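Local coordinates for protein beta-lactamase (Nostoc sp., PDB 6NHS) that probably hydrolyses beta-lactam antibiotics as a class D serine beta-lactamase, at residues Ser70-Asp82 with Pro177-Ile189. Residues are numbered along the deposited sequence; the frame is centred on the assembly and turned at random.
Sequences SLVALETGVISND and PFSQRTLDLVQDI. With FMT (formic acid), chain I; FMT (formic acid), chain C.
E75 OE1 accepts a nearly straight hydrogen bond from S179 N at 2.9 Å, the amide coming from above the carboxylate plane, and lies 2.6 Å from T182 OG1. This pins the end of helix 65-76 to the start of helix 180-189, two helices of the all-helical region of the beta-lactamase/transpeptidase fold; the axes of residues 70-76 and 180-189 run 138° apart. S179 is the N-cap of the second helix, its OG accepting from T182 N. With S179 N bound to it, the E75 carboxylate sits at the N-terminus of helix 180-189, whose dipole would be expected to stabilise its charge. A formic acid, probably from the crystallisation liquor, adds to the cluster: its O1 lies 2.7 Å from R181 NH1 and its O2 takes a bond from S179 OG. R181, extended from CG to NE, reaches across to the loop that follows helix 65-76, where NH2 donates to S80 O at 2.7 Å, almost in the guanidinium plane. A water accepts from R181 NH1 and lies within hydrogen-bonding distance of L74 O and S80 O.

At the partly exposed side L185 CD2 packs against D82 OD1, while OD2 is salt-bridged to R105. Further in, the contact is apolar. L74 CD1 rests on V186 CG2 and L185 CB. L71 also touches F167 and L171 of helix 161-172; its CD2 presses on V186 CG2 at 3.5 Å, and its CB stands over the centre of the F178 ring, 3.6 Å from the centroid.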
loop_
_atom_site.group_PDB
_atom_site.type_symbol
_atom_site.label_atom_id
_atom_site.label_comp_id
_atom_site.label_asym_id
_atom_site.label_seq_id
_atom_site.Cartn_x
_atom_site.Cartn_y
_atom_site.Cartn_z
ATOM N N SER A 70 8.261 -0.700 5.287
ATOM C CA SER A 70 9.155 -1.840 5.081
ATOM C C SER A 70 10.486 -1.398 4.487
ATOM O O SER A 70 11.548 -1.884 4.890
ATOM C CB SER A 70 8.500 -2.874 4.153
ATOM O OG SER A 70 7.257 -3.332 4.657
ATOM N N LEU A 71 10.437 -0.494 3.501
ATOM C CA LEU A 71 11.652 0.018 2.875
ATOM C C LEU A 71 12.551 0.708 3.890
ATOM O O LEU A 71 13.761 0.450 3.941
ATOM C CB LEU A 71 11.283 0.993 1.756
ATOM C CG LEU A 71 10.540 0.368 0.582
ATOM C CD1 LEU A 71 9.792 1.444 -0.217
ATOM C CD2 LEU A 71 11.548 -0.375 -0.295
ATOM N N VAL A 72 11.980 1.607 4.694
ATOM C CA VAL A 72 12.791 2.373 5.636
ATOM C C VAL A 72 13.327 1.463 6.733
ATOM O O VAL A 72 14.479 1.598 7.165
ATOM C CB VAL A 72 11.973 3.542 6.216
ATOM C CG1 VAL A 72 12.789 4.312 7.245
ATOM C CG2 VAL A 72 11.483 4.481 5.079
ATOM N N ALA A 73 12.501 0.522 7.194
ATOM C CA ALA A 73 12.917 -0.383 8.261
ATOM C C ALA A 73 14.110 -1.223 7.829
ATOM O O ALA A 73 15.082 -1.373 8.575
ATOM C CB ALA A 73 11.747 -1.278 8.675
ATOM N N LEU A 74 14.050 -1.784 6.622
ATOM C CA LEU A 74 15.169 -2.569 6.111
ATOM C C LEU A 74 16.379 -1.690 5.829
ATOM O O LEU A 74 17.514 -2.072 6.140
ATOM C CB LEU A 74 14.749 -3.321 4.844
ATOM C CG LEU A 74 13.807 -4.506 5.095
ATOM C CD1 LEU A 74 13.090 -4.906 3.790
ATOM C CD2 LEU A 74 14.561 -5.695 5.697
ATOM N N GLU A 75 16.160 -0.512 5.239
ATOM C CA GLU A 75 17.284 0.348 4.885
ATOM C C GLU A 75 18.040 0.818 6.122
ATOM O O GLU A 75 19.277 0.847 6.124
ATOM C CB GLU A 75 16.802 1.549 4.070
ATOM C CG GLU A 75 17.933 2.345 3.444
ATOM C CD GLU A 75 18.683 1.558 2.383
ATOM O OE1 GLU A 75 18.095 0.627 1.791
ATOM O OE2 GLU A 75 19.862 1.871 2.134
ATOM N N THR A 76 17.315 1.209 7.176
ATOM C CA THR A 76 17.951 1.641 8.416
ATOM C C THR A 76 18.490 0.476 9.224
ATOM O O THR A 76 19.286 0.690 10.142
ATOM C CB THR A 76 16.967 2.418 9.295
ATOM O OG1 THR A 76 15.824 1.594 9.572
ATOM C CG2 THR A 76 16.522 3.715 8.608
ATOM N N GLY A 77 18.045 -0.740 8.930
ATOM C CA GLY A 77 18.521 -1.899 9.648
ATOM C C GLY A 77 17.826 -2.173 10.959
ATOM O O GLY A 77 18.337 -2.968 11.756
ATOM N N VAL A 78 16.664 -1.558 11.215
ATOM C CA VAL A 78 15.953 -1.892 12.444
ATOM C C VAL A 78 15.322 -3.274 12.339
ATOM O O VAL A 78 14.949 -3.864 13.361
ATOM C CB VAL A 78 14.904 -0.820 12.806
ATOM C CG1 VAL A 78 15.550 0.598 12.826
ATOM C CG2 VAL A 78 13.714 -0.882 11.883
ATOM N N ILE A 79 15.184 -3.798 11.123
ATOM C CA ILE A 79 14.878 -5.205 10.879
ATOM C C ILE A 79 15.902 -5.701 9.861
ATOM O O ILE A 79 16.179 -5.018 8.868
ATOM C CB ILE A 79 13.422 -5.406 10.397
ATOM C CG1 ILE A 79 13.020 -6.891 10.402
ATOM C CG2 ILE A 79 13.173 -4.779 9.012
ATOM C CD1 ILE A 79 12.477 -7.377 11.740
ATOM N N SER A 80 16.507 -6.860 10.131
ATOM C CA SER A 80 17.729 -7.211 9.403
ATOM C C SER A 80 17.444 -7.735 7.998
ATOM O O SER A 80 18.215 -7.462 7.070
ATOM C CB SER A 80 18.548 -8.231 10.200
ATOM O OG SER A 80 17.805 -9.412 10.418
ATOM N N ASN A 81 16.360 -8.478 7.812
ATOM C CA ASN A 81 16.023 -9.049 6.504
ATOM C C ASN A 81 14.563 -9.499 6.558
ATOM O O ASN A 81 13.830 -9.151 7.493
ATOM C CB ASN A 81 16.986 -10.184 6.141
ATOM C CG ASN A 81 17.044 -11.253 7.210
ATOM O OD1 ASN A 81 16.015 -11.656 7.746
ATOM N ND2 ASN A 81 18.252 -11.707 7.542
ATOM N N ASP A 82 14.142 -10.287 5.560
ATOM C CA ASP A 82 12.744 -10.681 5.397
ATOM C C ASP A 82 12.308 -11.811 6.324
ATOM O O ASP A 82 11.098 -12.054 6.444
ATOM C CB ASP A 82 12.471 -11.103 3.944
ATOM C CG ASP A 82 13.407 -12.199 3.468
ATOM O OD1 ASP A 82 14.630 -12.095 3.728
ATOM O OD2 ASP A 82 12.919 -13.169 2.847
ATOM N N PRO A 177 15.844 6.494 -2.107
ATOM C CA PRO A 177 17.111 6.240 -1.393
ATOM C C PRO A 177 17.114 4.905 -0.660
ATOM O O PRO A 177 17.264 4.834 0.564
ATOM C CB PRO A 177 17.186 7.438 -0.436
ATOM C CG PRO A 177 15.757 7.697 -0.090
ATOM C CD PRO A 177 14.997 7.466 -1.388
ATOM N N PHE A 178 16.937 3.822 -1.416
ATOM C CA PHE A 178 16.973 2.472 -0.874
ATOM C C PHE A 178 17.910 1.620 -1.716
ATOM O O PHE A 178 17.937 1.733 -2.945
ATOM C CB PHE A 178 15.565 1.838 -0.824
ATOM C CG PHE A 178 14.557 2.678 -0.091
ATOM C CD1 PHE A 178 14.675 2.895 1.276
ATOM C CD2 PHE A 178 13.505 3.275 -0.773
ATOM C CE1 PHE A 178 13.762 3.679 1.948
ATOM C CE2 PHE A 178 12.575 4.052 -0.100
ATOM C CZ PHE A 178 12.706 4.258 1.262
ATOM N N SER A 179 18.689 0.782 -1.041
ATOM C CA SER A 179 19.632 -0.089 -1.722
ATOM C C SER A 179 18.896 -1.142 -2.540
ATOM O O SER A 179 17.722 -1.442 -2.301
ATOM C CB SER A 179 20.543 -0.777 -0.709
ATOM O OG SER A 179 19.801 -1.735 0.032
ATOM N N GLN A 180 19.614 -1.721 -3.509
ATOM C CA GLN A 180 19.044 -2.800 -4.315
ATOM C C GLN A 180 18.580 -3.962 -3.440
ATOM O O GLN A 180 17.552 -4.592 -3.720
ATOM C CB GLN A 180 20.065 -3.283 -5.346
ATOM C CG GLN A 180 19.501 -4.284 -6.352
ATOM C CD GLN A 180 18.397 -3.684 -7.206
ATOM O OE1 GLN A 180 18.613 -2.706 -7.914
ATOM N NE2 GLN A 180 17.202 -4.263 -7.129
ATOM N N ARG A 181 19.327 -4.264 -2.376
ATOM C CA ARG A 181 18.908 -5.314 -1.453
ATOM C C ARG A 181 17.562 -4.981 -0.822
ATOM O O ARG A 181 16.665 -5.827 -0.758
ATOM C CB ARG A 181 19.975 -5.516 -0.377
ATOM C CG ARG A 181 19.584 -6.481 0.734
ATOM C CD ARG A 181 20.644 -6.483 1.827
ATOM N NE ARG A 181 20.365 -7.473 2.864
ATOM C CZ ARG A 181 19.630 -7.239 3.947
ATOM N NH1 ARG A 181 19.091 -6.042 4.144
ATOM N NH2 ARG A 181 19.432 -8.204 4.832
ATOM N N THR A 182 17.408 -3.746 -0.341
ATOM C CA THR A 182 16.137 -3.322 0.240
ATOM C C THR A 182 15.005 -3.448 -0.770
ATOM O O THR A 182 13.926 -3.962 -0.451
ATOM C CB THR A 182 16.242 -1.880 0.744
ATOM O OG1 THR A 182 17.216 -1.804 1.790
ATOM C CG2 THR A 182 14.896 -1.401 1.277
ATOM N N LEU A 183 15.237 -2.983 -2.003
ATOM C CA LEU A 183 14.213 -3.077 -3.042
ATOM C C LEU A 183 13.841 -4.527 -3.319
ATOM O O LEU A 183 12.657 -4.864 -3.432
ATOM C CB LEU A 183 14.702 -2.416 -4.333
ATOM C CG LEU A 183 15.133 -0.955 -4.280
ATOM C CD1 LEU A 183 15.576 -0.481 -5.663
ATOM C CD2 LEU A 183 14.007 -0.091 -3.738
ATOM N N ASP A 184 14.850 -5.393 -3.467
ATOM C CA ASP A 184 14.590 -6.799 -3.757
ATOM C C ASP A 184 13.722 -7.435 -2.680
ATOM O O ASP A 184 12.794 -8.194 -2.986
ATOM C CB ASP A 184 15.909 -7.570 -3.877
ATOM C CG ASP A 184 16.675 -7.247 -5.149
ATOM O OD1 ASP A 184 16.108 -6.611 -6.061
ATOM O OD2 ASP A 184 17.856 -7.633 -5.225
ATOM N N LEU A 185 14.014 -7.151 -1.410
ATOM C CA LEU A 185 13.256 -7.777 -0.330
ATOM C C LEU A 185 11.816 -7.281 -0.315
ATOM O O LEU A 185 10.879 -8.079 -0.207
ATOM C CB LEU A 185 13.939 -7.513 1.015
ATOM C CG LEU A 185 15.303 -8.174 1.208
ATOM C CD1 LEU A 185 15.954 -7.698 2.507
ATOM C CD2 LEU A 185 15.170 -9.690 1.192
ATOM N N VAL A 186 11.617 -5.969 -0.444
ATOM C CA VAL A 186 10.261 -5.431 -0.358
ATOM C C VAL A 186 9.435 -5.845 -1.570
ATOM O O VAL A 186 8.253 -6.192 -1.443
ATOM C CB VAL A 186 10.304 -3.905 -0.184
ATOM C CG1 VAL A 186 8.898 -3.322 -0.268
ATOM C CG2 VAL A 186 10.959 -3.555 1.166
ATOM N N GLN A 187 10.032 -5.818 -2.763
ATOM C CA GLN A 187 9.295 -6.248 -3.943
ATOM C C GLN A 187 8.891 -7.712 -3.838
ATOM O O GLN A 187 7.836 -8.098 -4.347
ATOM C CB GLN A 187 10.124 -5.987 -5.205
ATOM C CG GLN A 187 10.228 -4.485 -5.519
ATOM C CD GLN A 187 11.156 -4.165 -6.674
ATOM O OE1 GLN A 187 12.228 -4.763 -6.823
ATOM N NE2 GLN A 187 10.749 -3.200 -7.499
ATOM N N ASP A 188 9.684 -8.531 -3.141
ATOM C CA ASP A 188 9.322 -9.937 -3.002
ATOM C C ASP A 188 8.155 -10.127 -2.041
ATOM O O ASP A 188 7.248 -10.922 -2.321
ATOM C CB ASP A 188 10.524 -10.760 -2.548
ATOM C CG ASP A 188 10.263 -12.249 -2.635
ATOM O OD1 ASP A 188 10.161 -12.771 -3.759
ATOM O OD2 ASP A 188 10.149 -12.899 -1.576
ATOM N N ILE A 189 8.155 -9.425 -0.901
ATOM C CA ILE A 189 7.066 -9.616 0.053
ATOM C C ILE A 189 5.766 -8.988 -0.439
ATOM O O ILE A 189 4.696 -9.323 0.080
ATOM C CB ILE A 189 7.408 -9.072 1.460
ATOM C CG1 ILE A 189 7.317 -7.547 1.503
ATOM C CG2 ILE A 189 8.785 -9.574 1.938
ATOM C CD1 ILE A 189 7.641 -6.965 2.892
HETATM C C FMT I . 19.897 -2.818 3.396
HETATM O O1 FMT I . 19.067 -3.621 2.960
HETATM O O2 FMT I . 20.752 -2.250 2.709
HETATM C C FMT C . 15.184 -7.768 13.761
HETATM O O1 FMT C . 16.211 -7.844 13.077
HETATM O O2 FMT C . 14.832 -8.580 14.630
HETATM O O HOH W 1 18.206 -4.614 6.811
#